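Local coordinates for TraM protein (Plasmid R64, PDB 3WZ3) that probably serves as an inner-membrane component of the plasmid's type IVB secretion machinery, the chain here being its periplasmic part, at residues A[55-60]-A[66-71]; A[22-27]-A[46-51]. One frame throughout, in Å; residues are numbered along the deposited sequence.

How the contacts relate
Both contacts are largely buried and lie on the same side of the chain's centre, about 7 Å apart between centres. They involve consecutive helices: contact 2 uses helix 42-54 and contact 1 the start of helix 57-64. Contact 1 sets its helix against strand 67-82, at one edge of the sheet within this chain. Contact 2 sets its helix against the segment that leads from helix 7-22 to helix 29-35. Contact 1 rests on packing of aliphatic groups and of a threonine methyl on a selenium. Contact 2 rests on an aromatic pair, with one buried hydroxyl. The two join directly, since Leu68 pairs by backbone with Leu24 and touches Phe22, while Asn67 OD1 accepts from Phe26 N.

Contact 1. Residues A[55-60]-A[66-71]; sequences SNILET and MNLTAT
The backbones stand apart at both touching pairs, with the CA atoms of Ile57 and Leu68 7.9 Å apart and those of Thr60 and Met66 6.9 Å apart. Side chains bridge the difference. Ile57 and Leu68 cross at about a right angle and touch branch to branch. Ile57 CD1 lies 4.0 Å from Leu68 CD1. A second touch joins Ile57 CG2 to Leu68 CD2 at 4.1 Å. With CG swung opposite its backbone N (chi1 -177°), Leu68 presents both methyls to Ile57, one to each branch.

Nearer the turn, Thr60 offers its methyl and not its hydroxyl. Thr60 CG2 sits 4.1 Å from the selenium SE of Met66, a selenomethionine. Met66 has an extended chain beyond CG, which carries the selenium out to this methyl. The Thr60 hydroxyl turns back to the N-cap residue, where Thr60 OG1 donates to Asn56 O at 2.8 Å. Thr60 N bonds to the same Asn56 O at 3.2 Å, and the two donors arrive from opposite faces of its carbonyl plane. The polar end of Thr60 is thus satisfied at the start of its own helix.

Asn56 marks the junction of two helices. With positive phi, it is the C-prime residue of the Schellman motif that closes helix 42-54. It also sits at the N-cap position of helix 57-64, but its side chain makes no capping bond and reaches Glu59 instead. Asn56 ND2 to Glu59 OE2 is 3.3 Å; the N-H points almost straight at the oxygen (173°), and ND2 meets it from above the carboxylate plane.

Leu100 of the adjoining strand 88-101 touches both Thr60 and Leu68. In this short helix-turn-strand connection the helix folds back over the first strand of the antiparallel sheet, consistent with an NTF2-like fold.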
loop_
_atom_site.group_PDB
_atom_site.type_symbol
_atom_site.label_atom_id
_atom_site.label_comp_id
_atom_site.label_asym_id
_atom_site.label_seq_id
_atom_site.Cartn_x
_atom_site.Cartn_y
_atom_site.Cartn_z
ATOM N N SER A 55 -7.319 8.739 7.350
ATOM C CA SER A 55 -7.897 7.995 8.474
ATOM C C SER A 55 -7.282 8.352 9.828
ATOM O O SER A 55 -7.507 7.646 10.810
ATOM C CB SER A 55 -7.784 6.486 8.240
ATOM O OG SER A 55 -8.643 6.077 7.178
ATOM N N ASN A 56 -6.507 9.432 9.864
ATOM C CA ASN A 56 -5.857 9.886 11.091
ATOM C C ASN A 56 -5.086 8.765 11.775
ATOM O O ASN A 56 -5.046 8.670 13.006
ATOM C CB ASN A 56 -6.882 10.484 12.056
ATOM C CG ASN A 56 -6.239 11.377 13.074
ATOM O OD1 ASN A 56 -5.205 11.997 12.805
ATOM N ND2 ASN A 56 -6.835 11.443 14.263
ATOM N N ILE A 57 -4.437 7.918 10.980
ATOM C CA ILE A 57 -3.761 6.741 11.533
ATOM C C ILE A 57 -2.585 7.042 12.444
ATOM O O ILE A 57 -2.524 6.517 13.550
ATOM C CB ILE A 57 -3.277 5.815 10.396
ATOM C CG1 ILE A 57 -4.466 5.295 9.600
ATOM C CG2 ILE A 57 -2.398 4.684 10.937
ATOM C CD1 ILE A 57 -5.438 4.538 10.430
ATOM N N LEU A 58 -1.644 7.857 11.984
ATOM C CA LEU A 58 -0.408 8.042 12.728
ATOM C C LEU A 58 -0.662 8.705 14.067
ATOM O O LEU A 58 -0.077 8.310 15.067
ATOM C CB LEU A 58 0.601 8.853 11.911
ATOM C CG LEU A 58 1.050 8.159 10.629
ATOM C CD1 LEU A 58 2.079 9.046 9.951
ATOM C CD2 LEU A 58 1.613 6.794 10.952
ATOM N N GLU A 59 -1.533 9.708 14.084
ATOM C CA GLU A 59 -1.837 10.384 15.335
ATOM C C GLU A 59 -2.535 9.450 16.299
ATOM O O GLU A 59 -2.268 9.483 17.493
ATOM C CB GLU A 59 -2.711 11.619 15.104
ATOM C CG GLU A 59 -3.170 12.252 16.409
ATOM C CD GLU A 59 -4.094 13.437 16.207
ATOM O OE1 GLU A 59 -3.596 14.509 15.800
ATOM O OE2 GLU A 59 -5.316 13.299 16.469
ATOM N N THR A 60 -3.427 8.603 15.793
ATOM C CA THR A 60 -4.145 7.671 16.659
ATOM C C THR A 60 -3.215 6.581 17.193
ATOM O O THR A 60 -3.272 6.227 18.373
ATOM C CB THR A 60 -5.348 7.041 15.945
ATOM O OG1 THR A 60 -6.207 8.078 15.455
ATOM C CG2 THR A 60 -6.136 6.140 16.911
HETATM N N MSE A 66 -2.335 2.266 19.749
HETATM C CA MSE A 66 -3.068 1.240 19.046
HETATM C C MSE A 66 -2.254 0.720 17.875
HETATM O O MSE A 66 -1.466 1.456 17.272
HETATM C CB MSE A 66 -4.399 1.790 18.534
HETATM C CG MSE A 66 -5.403 2.124 19.650
HETATM SE SE MSE A 66 -7.122 2.644 18.880
HETATM C CE MSE A 66 -8.222 2.575 20.486
ATOM N N ASN A 67 -2.436 -0.556 17.575
ATOM C CA ASN A 67 -1.860 -1.125 16.375
ATOM C C ASN A 67 -2.851 -0.946 15.242
ATOM O O ASN A 67 -4.048 -0.813 15.484
ATOM C CB ASN A 67 -1.599 -2.617 16.567
ATOM C CG ASN A 67 -0.495 -2.896 17.577
ATOM O OD1 ASN A 67 0.349 -2.055 17.832
ATOM N ND2 ASN A 67 -0.490 -4.101 18.131
ATOM N N LEU A 68 -2.358 -0.938 14.008
ATOM C CA LEU A 68 -3.230 -0.994 12.839
ATOM C C LEU A 68 -3.139 -2.386 12.252
ATOM O O LEU A 68 -2.038 -2.900 12.047
ATOM C CB LEU A 68 -2.786 0.010 11.783
ATOM C CG LEU A 68 -3.686 0.075 10.542
ATOM C CD1 LEU A 68 -5.071 0.620 10.885
ATOM C CD2 LEU A 68 -3.045 0.959 9.472
ATOM N N THR A 69 -4.292 -3.001 11.998
ATOM C CA THR A 69 -4.351 -4.309 11.370
ATOM C C THR A 69 -5.130 -4.178 10.072
ATOM O O THR A 69 -6.015 -3.341 9.961
ATOM C CB THR A 69 -5.020 -5.334 12.300
ATOM O OG1 THR A 69 -6.396 -4.987 12.473
ATOM C CG2 THR A 69 -4.328 -5.319 13.670
ATOM N N ALA A 70 -4.786 -4.991 9.085
ATOM C CA ALA A 70 -5.499 -4.932 7.813
ATOM C C ALA A 70 -5.448 -6.245 7.079
ATOM O O ALA A 70 -4.452 -6.977 7.157
ATOM C CB ALA A 70 -4.905 -3.836 6.915
ATOM N N THR A 71 -6.512 -6.494 6.322
ATOM C CA THR A 71 -6.590 -7.668 5.468
ATOM C C THR A 71 -6.899 -7.208 4.052
ATOM O O THR A 71 -7.831 -6.440 3.838
ATOM C CB THR A 71 -7.682 -8.633 5.938
ATOM O OG1 THR A 71 -7.370 -9.114 7.256
ATOM C CG2 THR A 71 -7.762 -9.829 4.988
#

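Contact 2. Residues A[22-27]-A[46-51]; sequences FNLDFV and AGYVNA
In the helical layer of this NTF2-like domain, Phe22 and Tyr48 form an aromatic pair between helix 42-54 and the segment leaving helix 7-22. The pair is an offset edge-to-face stack, with the edge of Tyr48 turned toward the face of Phe22. The ring centroids are 5.5 Å apart and the planes meet at 81°. The closest atoms are Phe22 CE1 and Tyr48 CE1, at 3.8 Å. Phe22 CZ lies 3.9 Å from Tyr48 CD1, so the touch falls on the CE1 and CZ atoms of Phe22, off the ring centre.

With CG anti to the backbone N (chi1 173°), the Tyr48 ring extends from the helix toward Phe22. One turn later on the same helix, the methyl Ala51 CB meets the edge of Phe22 near the ring plane, 4.2 Å from Phe22 CZ. At the far end of the tyrosine, Leu24 CD2 comes within 4.0 Å of Tyr48 OH. The hydroxyl donates to Ala21 O, in the last turn of helix 7-22. Phe22 also meets the ring of Phe114 and touches Leu68 and Ala70 of strand 67-82, so it packs between helix and sheet.

Tyr48 therefore works in two ways. Its ring edge packs on Phe22 without a polar bond between them, while its buried hydroxyl is satisfied by a backbone carbonyl, a bond that probably helps hold the direction of the side chain.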
loop_
_atom_site.group_PDB
_atom_site.type_symbol
_atom_site.label_atom_id
_atom_site.label_comp_id
_atom_site.label_asym_id
_atom_site.label_seq_id
_atom_site.Cartn_x
_atom_site.Cartn_y
_atom_site.Cartn_z
ATOM N N PHE A 22 -0.251 -1.542 5.844
ATOM C CA PHE A 22 -1.365 -1.296 6.749
ATOM C C PHE A 22 -1.454 -2.253 7.932
ATOM O O PHE A 22 -2.456 -2.293 8.623
ATOM C CB PHE A 22 -2.682 -1.203 5.969
ATOM C CG PHE A 22 -2.719 -0.033 5.031
ATOM C CD1 PHE A 22 -2.736 1.260 5.521
ATOM C CD2 PHE A 22 -2.700 -0.229 3.670
ATOM C CE1 PHE A 22 -2.737 2.352 4.647
ATOM C CE2 PHE A 22 -2.709 0.848 2.795
ATOM C CZ PHE A 22 -2.727 2.144 3.290
ATOM N N ASN A 23 -0.362 -2.967 8.193
ATOM C CA ASN A 23 -0.172 -3.680 9.455
ATOM C C ASN A 23 0.987 -3.068 10.218
ATOM O O ASN A 23 2.142 -3.350 9.938
ATOM C CB ASN A 23 0.007 -5.173 9.203
ATOM C CG ASN A 23 -1.300 -5.827 8.784
ATOM O OD1 ASN A 23 -2.119 -6.187 9.627
ATOM N ND2 ASN A 23 -1.514 -5.952 7.483
ATOM N N LEU A 24 0.645 -2.200 11.163
ATOM C CA LEU A 24 1.619 -1.349 11.830
ATOM C C LEU A 24 1.541 -1.540 13.333
ATOM O O LEU A 24 0.459 -1.690 13.918
ATOM C CB LEU A 24 1.352 0.116 11.499
ATOM C CG LEU A 24 1.425 0.504 10.019
ATOM C CD1 LEU A 24 1.011 1.966 9.882
ATOM C CD2 LEU A 24 2.810 0.260 9.402
ATOM N N ASP A 25 2.712 -1.506 13.954
ATOM C CA ASP A 25 2.838 -1.728 15.389
ATOM C C ASP A 25 2.962 -0.393 16.125
ATOM O O ASP A 25 3.667 0.506 15.664
ATOM C CB ASP A 25 4.096 -2.551 15.620
ATOM C CG ASP A 25 4.317 -2.878 17.063
ATOM O OD1 ASP A 25 5.001 -2.086 17.741
ATOM O OD2 ASP A 25 3.824 -3.940 17.507
ATOM N N PHE A 26 2.314 -0.258 17.288
ATOM C CA PHE A 26 2.323 1.048 17.962
ATOM C C PHE A 26 3.708 1.515 18.419
ATOM O O PHE A 26 3.921 2.715 18.606
ATOM C CB PHE A 26 1.306 1.135 19.108
ATOM C CG PHE A 26 1.755 0.479 20.385
ATOM C CD1 PHE A 26 1.577 -0.882 20.583
ATOM C CD2 PHE A 26 2.321 1.228 21.401
ATOM C CE1 PHE A 26 1.980 -1.491 21.772
ATOM C CE2 PHE A 26 2.716 0.627 22.584
ATOM C CZ PHE A 26 2.546 -0.731 22.766
ATOM N N VAL A 27 4.643 0.573 18.573
ATOM C CA VAL A 27 6.012 0.926 18.918
ATOM C C VAL A 27 6.863 1.163 17.667
ATOM O O VAL A 27 7.560 2.174 17.575
ATOM C CB VAL A 27 6.669 -0.155 19.811
ATOM C CG1 VAL A 27 8.134 0.209 20.100
ATOM C CG2 VAL A 27 5.888 -0.299 21.126
ATOM N N ALA A 46 3.723 9.264 -1.531
ATOM C CA ALA A 46 2.831 10.346 -1.129
ATOM C C ALA A 46 1.386 9.894 -1.038
ATOM O O ALA A 46 0.641 10.371 -0.168
ATOM C CB ALA A 46 2.953 11.512 -2.096
ATOM N N GLY A 47 0.958 8.992 -1.919
ATOM C CA GLY A 47 -0.396 8.470 -1.845
ATOM C C GLY A 47 -0.624 7.614 -0.611
ATOM O O GLY A 47 -1.719 7.628 -0.038
ATOM N N TYR A 48 0.393 6.867 -0.201
ATOM C CA TYR A 48 0.330 6.118 1.058
ATOM C C TYR A 48 0.227 7.087 2.250
ATOM O O TYR A 48 -0.600 6.903 3.130
ATOM C CB TYR A 48 1.580 5.235 1.156
ATOM C CG TYR A 48 1.814 4.491 2.450
ATOM C CD1 TYR A 48 0.784 3.821 3.090
ATOM C CD2 TYR A 48 3.094 4.375 2.969
ATOM C CE1 TYR A 48 1.009 3.107 4.251
ATOM C CE2 TYR A 48 3.335 3.651 4.145
ATOM C CZ TYR A 48 2.276 3.028 4.772
ATOM O OH TYR A 48 2.493 2.305 5.928
ATOM N N VAL A 49 1.057 8.128 2.271
ATOM C CA VAL A 49 1.016 9.099 3.356
ATOM C C VAL A 49 -0.362 9.761 3.408
ATOM O O VAL A 49 -0.924 9.938 4.494
ATOM C CB VAL A 49 2.143 10.147 3.196
ATOM C CG1 VAL A 49 1.955 11.306 4.201
ATOM C CG2 VAL A 49 3.516 9.497 3.359
ATOM N N ASN A 50 -0.920 10.117 2.251
ATOM C CA ASN A 50 -2.280 10.657 2.191
ATOM C C ASN A 50 -3.317 9.703 2.775
ATOM O O ASN A 50 -4.216 10.152 3.506
ATOM C CB ASN A 50 -2.660 11.030 0.755
ATOM C CG ASN A 50 -3.972 11.807 0.682
ATOM O OD1 ASN A 50 -4.088 12.888 1.251
ATOM N ND2 ASN A 50 -4.950 11.258 -0.022
ATOM N N ALA A 51 -3.211 8.412 2.451
ATOM C CA ALA A 51 -4.156 7.420 2.967
ATOM C C ALA A 51 -4.074 7.305 4.497
ATOM O O ALA A 51 -5.102 7.193 5.187
ATOM C CB ALA A 51 -3.933 6.059 2.305
#